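Local coordinates for protein halohydrin dehalogenase (Rhizobium radiobacter, PDB 4IY1) that probably converts vicinal halohydrins to epoxides with release of halide, and also opens epoxides with nucleophiles such as cyanide, at residues 56-64 against 107-118. The protein carries 37 engineered substitutions. Residues are numbered along the deposited sequence; the frame is centred on the assembly and turned at random.
Sequences EQEPVELIE and KPFALANAVASQ. Engineered in segment 56-64: V60 (natural residue Ala). Engineered in segment 107-118: K107 (natural residue Arg), A112 (natural residue Val).
I63 enters helix 94-122 as a knob into a hole formed by L111, A114, V115 and Q118. Its two branches part over A114: CG1, anti to the carbonyl carbon (chi1 -56°), lies 3.7 Å from A114 CB, while CG2 faces the A114 carbonyl oxygen. CD1 carries on to 4.2 Å from V115 CB, the two side chains crossing at about a right angle. One turn earlier, P59 sets its ring against the helix with CG 3.7 Å from A110 CB; its CB meets L111 CD2 at 3.9 Å. The short methyl of A114 also receives CG2 of V60, an engineered valine, at 4.1 Å. The small A110 and A114 probably help the helices come this close: the axes of 59-64 and 107-118 approach to 9.0 Å, at a crossing angle of -37°. K107, also engineered, bends at chi2 and chi3, which brings NZ to the CG-CD edge of the proline ring, 3.8 Å from P59 CD, and into a long salt bridge with E58 OE2 (3.7 Å). E58 is the N-cap residue of helix 59-70; its N-H meets E61 OE2 on the anti side, near the carboxylate plane, and that of Q57 from above it. At the other end Q118 OE1 accepts from V73 N. L111 and V115 also reach strand 75-79, and L62 and I63 touch I5 of strand 3-6, so the contact joins neighbouring helices over one face of the Rossmann-type parallel sheet. Cohesion is chiefly apolar, probably resting on the fit of I63 and P59, the long charge pair being secondary.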
ATOM      1  N   GLU B  56      24.044  28.850  -7.755  1.00 41.28           N
ATOM      2  CA  GLU B  56      23.013  28.549  -8.757  1.00 40.71           C
ATOM      3  C   GLU B  56      21.707  28.103  -8.092  1.00 43.47           C
ATOM      4  O   GLU B  56      21.731  27.360  -7.116  1.00 47.44           O
ATOM      5  CB  GLU B  56      23.527  27.455  -9.688  1.00 36.30           C
ATOM      6  CG  GLU B  56      24.437  27.954 -10.802  1.00 41.54           C
ATOM      7  CD  GLU B  56      25.853  28.299 -10.346  1.00 43.89           C
ATOM      8  OE1 GLU B  56      26.505  29.082 -11.055  1.00 60.83           O
ATOM      9  OE2 GLU B  56      26.348  27.767  -9.332  1.00 34.53           O
ATOM     10  N   GLN B  57      20.579  28.621  -8.566  1.00 46.14           N
ATOM     11  CA  GLN B  57      19.300  28.434  -7.885  1.00 41.58           C
ATOM     12  C   GLN B  57      18.324  27.478  -8.580  1.00 46.97           C
ATOM     13  O   GLN B  57      17.560  26.795  -7.911  1.00 36.08           O
ATOM     14  CB  GLN B  57      18.603  29.764  -7.639  1.00 40.04           C
ATOM     15  CG  GLN B  57      19.297  30.634  -6.613  1.00 41.18           C
ATOM     16  CD  GLN B  57      19.403  29.952  -5.264  1.00 41.74           C
ATOM     17  OE1 GLN B  57      18.419  29.832  -4.553  1.00 36.20           O
ATOM     18  NE2 GLN B  57      20.616  29.553  -4.885  1.00 37.21           N
ATOM     19  N   GLU B  58      18.255  27.528  -9.903  1.00 43.05           N
ATOM     20  CA  GLU B  58      17.239  26.773 -10.640  1.00 38.94           C
ATOM     21  C   GLU B  58      17.805  25.448 -11.094  1.00 30.81           C
ATOM     22  O   GLU B  58      19.010  25.315 -11.254  1.00 34.58           O
ATOM     23  CB  GLU B  58      16.759  27.575 -11.862  1.00 44.25           C
ATOM     24  CG  GLU B  58      15.968  28.824 -11.505  1.00 42.54           C
ATOM     25  CD  GLU B  58      15.043  28.597 -10.334  1.00 46.11           C
ATOM     26  OE1 GLU B  58      15.057  29.413  -9.395  1.00 58.40           O
ATOM     27  OE2 GLU B  58      14.326  27.579 -10.326  1.00 55.34           O
ATOM     28  N   PRO B  59      16.934  24.477 -11.384  1.00 32.78           N
ATOM     29  CA  PRO B  59      17.428  23.118 -11.633  1.00 31.93           C
ATOM     30  C   PRO B  59      18.456  23.027 -12.760  1.00 33.36           C
ATOM     31  O   PRO B  59      19.476  22.376 -12.599  1.00 36.45           O
ATOM     32  CB  PRO B  59      16.157  22.339 -11.975  1.00 24.54           C
ATOM     33  CG  PRO B  59      15.102  23.050 -11.208  1.00 28.97           C
ATOM     34  CD  PRO B  59      15.465  24.508 -11.244  1.00 31.36           C
ATOM     35  N   VAL B  60      18.194  23.646 -13.905  1.00 35.69           N
ATOM     36  CA  VAL B  60      19.061  23.406 -15.055  1.00 34.87           C
ATOM     37  C   VAL B  60      20.421  24.125 -14.937  1.00 31.93           C
ATOM     38  O   VAL B  60      21.459  23.545 -15.216  1.00 28.57           O
ATOM     39  CB  VAL B  60      18.407  23.800 -16.394  1.00 38.37           C
ATOM     40  CG1 VAL B  60      19.467  23.750 -17.490  1.00 34.36           C
ATOM     41  CG2 VAL B  60      17.234  22.880 -16.725  1.00 31.74           C
ATOM     42  N   GLU B  61      20.422  25.380 -14.505  1.00 32.29           N
ATOM     43  CA  GLU B  61      21.695  26.052 -14.251  1.00 35.21           C
ATOM     44  C   GLU B  61      22.494  25.381 -13.111  1.00 38.51           C
ATOM     45  O   GLU B  61      23.729  25.309 -13.163  1.00 34.08           O
ATOM     46  CB  GLU B  61      21.482  27.529 -13.977  1.00 34.19           C
ATOM     47  CG  GLU B  61      20.529  27.806 -12.836  1.00 35.75           C
ATOM     48  CD  GLU B  61      20.688  29.196 -12.270  1.00 42.43           C
ATOM     49  OE1 GLU B  61      21.661  29.885 -12.651  1.00 53.62           O
ATOM     50  OE2 GLU B  61      19.898  29.567 -11.381  1.00 41.03           O
ATOM     51  N   LEU B  62      21.801  24.762 -12.159  1.00 37.48           N
ATOM     52  CA  LEU B  62      22.521  24.015 -11.118  1.00 33.57           C
ATOM     53  C   LEU B  62      23.241  22.784 -11.685  1.00 31.16           C
ATOM     54  O   LEU B  62      24.458  22.652 -11.563  1.00 35.09           O
ATOM     55  CB  LEU B  62      21.614  23.640  -9.957  1.00 31.23           C
ATOM     56  CG  LEU B  62      22.329  22.900  -8.797  1.00 33.08           C
ATOM     57  CD1 LEU B  62      23.263  23.834  -8.039  1.00 31.73           C
ATOM     58  CD2 LEU B  62      21.321  22.249  -7.844  1.00 32.19           C
ATOM     59  N   ILE B  63      22.501  21.907 -12.343  1.00 35.55           N
ATOM     60  CA  ILE B  63      23.094  20.744 -12.981  1.00 35.85           C
ATOM     61  C   ILE B  63      24.282  21.094 -13.914  1.00 39.34           C
ATOM     62  O   ILE B  63      25.323  20.427 -13.891  1.00 38.05           O
ATOM     63  CB  ILE B  63      22.035  19.959 -13.759  1.00 34.92           C
ATOM     64  CG1 ILE B  63      20.873  19.558 -12.831  1.00 43.59           C
ATOM     65  CG2 ILE B  63      22.646  18.749 -14.422  1.00 34.57           C
ATOM     66  CD1 ILE B  63      21.249  18.611 -11.718  1.00 43.77           C
ATOM     67  N   GLU B  64      24.111  22.095 -14.768  1.00 38.69           N
ATOM     68  CA  GLU B  64      25.192  22.490 -15.683  1.00 43.48           C
ATOM     69  C   GLU B  64      26.389  23.051 -14.914  1.00 39.31           C
ATOM     70  O   GLU B  64      27.537  22.767 -15.243  1.00 41.62           O
ATOM     71  CB  GLU B  64      24.702  23.523 -16.704  1.00 46.02           C
ATOM     72  CG  GLU B  64      23.557  23.015 -17.565  1.00 57.82           C
ATOM     73  CD  GLU B  64      23.202  23.949 -18.715  1.00 65.41           C
ATOM     74  OE1 GLU B  64      22.943  23.440 -19.826  1.00 63.95           O
ATOM     75  OE2 GLU B  64      23.127  25.183 -18.497  1.00 60.32           O
ATOM     76  N   LYS B 107       9.435  20.490  -8.596  1.00 28.21           N
ATOM     77  CA  LYS B 107      10.871  20.678  -8.343  1.00 28.78           C
ATOM     78  C   LYS B 107      11.652  19.391  -8.540  1.00 27.81           C
ATOM     79  O   LYS B 107      12.626  19.370  -9.289  1.00 31.40           O
ATOM     80  CB  LYS B 107      11.103  21.304  -6.941  1.00 24.27           C
ATOM     81  CG  LYS B 107      12.569  21.470  -6.547  1.00 30.34           C
ATOM     82  CD  LYS B 107      13.267  22.540  -7.390  1.00 38.61           C
ATOM     83  CE  LYS B 107      12.688  23.926  -7.139  1.00 33.87           C
ATOM     84  NZ  LYS B 107      13.153  24.837  -8.203  1.00 42.92           N
ATOM     85  N   PRO B 108      11.220  18.284  -7.885  1.00 26.63           N
ATOM     86  CA  PRO B 108      12.009  17.077  -8.102  1.00 29.64           C
ATOM     87  C   PRO B 108      11.963  16.599  -9.567  1.00 27.27           C
ATOM     88  O   PRO B 108      12.918  15.985 -10.051  1.00 24.67           O
ATOM     89  CB  PRO B 108      11.345  16.032  -7.162  1.00 27.38           C
ATOM     90  CG  PRO B 108      10.154  16.701  -6.573  1.00 25.03           C
ATOM     91  CD  PRO B 108      10.428  18.186  -6.658  1.00 25.73           C
ATOM     92  N   PHE B 109      10.802  16.728 -10.201  1.00 25.16           N
ATOM     93  CA  PHE B 109      10.678  16.347 -11.620  1.00 24.09           C
ATOM     94  C   PHE B 109      11.691  17.116 -12.457  1.00 21.24           C
ATOM     95  O   PHE B 109      12.429  16.535 -13.230  1.00 24.14           O
ATOM     96  CB  PHE B 109       9.274  16.625 -12.122  1.00 21.20           C
ATOM     97  CG  PHE B 109       9.092  16.370 -13.610  1.00 22.27           C
ATOM     98  CD1 PHE B 109       9.321  17.373 -14.528  1.00 25.74           C
ATOM     99  CD2 PHE B 109       8.672  15.133 -14.072  1.00 23.89           C
ATOM    100  CE1 PHE B 109       9.246  17.124 -15.904  1.00 26.15           C
ATOM    101  CE2 PHE B 109       8.477  14.908 -15.424  1.00 27.33           C
ATOM    102  CZ  PHE B 109       8.816  15.887 -16.345  1.00 26.88           C
ATOM    103  N   ALA B 110      11.795  18.404 -12.167  1.00 22.93           N
ATOM    104  CA  ALA B 110      12.646  19.333 -12.896  1.00 24.78           C
ATOM    105  C   ALA B 110      14.093  18.920 -12.718  1.00 29.11           C
ATOM    106  O   ALA B 110      14.807  18.720 -13.687  1.00 31.48           O
ATOM    107  CB  ALA B 110      12.413  20.737 -12.351  1.00 26.44           C
ATOM    108  N   LEU B 111      14.465  18.594 -11.485  1.00 27.85           N
ATOM    109  CA  LEU B 111      15.835  18.161 -11.220  1.00 28.28           C
ATOM    110  C   LEU B 111      16.111  16.824 -11.879  1.00 32.27           C
ATOM    111  O   LEU B 111      17.141  16.654 -12.533  1.00 27.32           O
ATOM    112  CB  LEU B 111      16.118  18.113  -9.714  1.00 27.39           C
ATOM    113  CG  LEU B 111      16.370  19.506  -9.155  1.00 29.02           C
ATOM    114  CD1 LEU B 111      16.061  19.590  -7.670  1.00 27.83           C
ATOM    115  CD2 LEU B 111      17.833  19.906  -9.451  1.00 27.01           C
ATOM    116  N   ALA B 112      15.159  15.890 -11.799  1.00 25.36           N
ATOM    117  CA  ALA B 112      15.362  14.601 -12.474  1.00 28.09           C
ATOM    118  C   ALA B 112      15.484  14.788 -13.999  1.00 26.60           C
ATOM    119  O   ALA B 112      16.254  14.093 -14.642  1.00 25.12           O
ATOM    120  CB  ALA B 112      14.240  13.620 -12.163  1.00 22.00           C
ATOM    121  N   ASN B 113      14.544  15.538 -14.550  1.00 26.01           N
ATOM    122  CA  ASN B 113      14.498  15.845 -15.979  1.00 34.15           C
ATOM    123  C   ASN B 113      15.811  16.521 -16.455  1.00 30.28           C
ATOM    124  O   ASN B 113      16.371  16.116 -17.465  1.00 29.67           O
ATOM    125  CB  ASN B 113      13.247  16.700 -16.288  1.00 32.53           C
ATOM    126  CG  ASN B 113      13.241  17.274 -17.703  1.00 40.19           C
ATOM    127  OD1 ASN B 113      13.636  18.413 -17.915  1.00 34.69           O
ATOM    128  ND2 ASN B 113      12.694  16.521 -18.649  1.00 34.97           N
ATOM    129  N   ALA B 114      16.413  17.357 -15.612  1.00 28.01           N
ATOM    130  CA  ALA B 114      17.727  17.967 -15.942  1.00 27.24           C
ATOM    131  C   ALA B 114      18.927  17.005 -15.930  1.00 35.19           C
ATOM    132  O   ALA B 114      19.905  17.202 -16.653  1.00 33.11           O
ATOM    133  CB  ALA B 114      17.998  19.186 -15.053  1.00 28.87           C
ATOM    134  N   VAL B 115      18.875  15.948 -15.125  1.00 29.41           N
ATOM    135  CA  VAL B 115      20.066  15.155 -14.942  1.00 26.63           C
ATOM    136  C   VAL B 115      19.992  13.869 -15.754  1.00 31.61           C
ATOM    137  O   VAL B 115      21.002  13.195 -15.992  1.00 27.50           O
ATOM    138  CB  VAL B 115      20.373  14.916 -13.442  1.00 29.14           C
ATOM    139  CG1 VAL B 115      19.551  13.769 -12.880  1.00 32.15           C
ATOM    140  CG2 VAL B 115      21.849  14.650 -13.239  1.00 39.51           C
ATOM    141  N   ALA B 116      18.786  13.527 -16.191  1.00 26.73           N
ATOM    142  CA  ALA B 116      18.507  12.154 -16.571  1.00 23.99           C
ATOM    143  C   ALA B 116      19.275  11.735 -17.848  1.00 26.09           C
ATOM    144  O   ALA B 116      19.696  10.582 -18.004  1.00 21.84           O
ATOM    145  CB  ALA B 116      17.015  11.963 -16.745  1.00 28.06           C
ATOM    146  N   SER B 117      19.495  12.673 -18.761  1.00 24.79           N
ATOM    147  CA  SER B 117      19.979  12.233 -20.055  1.00 27.03           C
ATOM    148  C   SER B 117      21.491  11.954 -20.022  1.00 29.87           C
ATOM    149  O   SER B 117      21.937  10.949 -20.577  1.00 28.04           O
ATOM    150  CB  SER B 117      19.552  13.190 -21.179  1.00 31.44           C
ATOM    151  OG  SER B 117      20.246  14.401 -21.089  1.00 43.73           O
ATOM    152  N   GLN B 118      22.240  12.691 -19.191  1.00 33.22           N
ATOM    153  CA  GLN B 118      23.635  12.272 -18.923  1.00 36.58           C
ATOM    154  C   GLN B 118      23.790  10.955 -18.159  1.00 32.91           C
ATOM    155  O   GLN B 118      24.582  10.085 -18.552  1.00 34.96           O
ATOM    156  CB  GLN B 118      24.499  13.386 -18.321  1.00 36.18           C
ATOM    157  CG  GLN B 118      24.008  13.995 -17.020  1.00 45.38           C
ATOM    158  CD  GLN B 118      25.156  14.492 -16.143  1.00 54.99           C
ATOM    159  OE1 GLN B 118      25.893  13.696 -15.544  1.00 54.82           O
ATOM    160  NE2 GLN B 118      25.284  15.810 -16.028  1.00 63.80           N
TER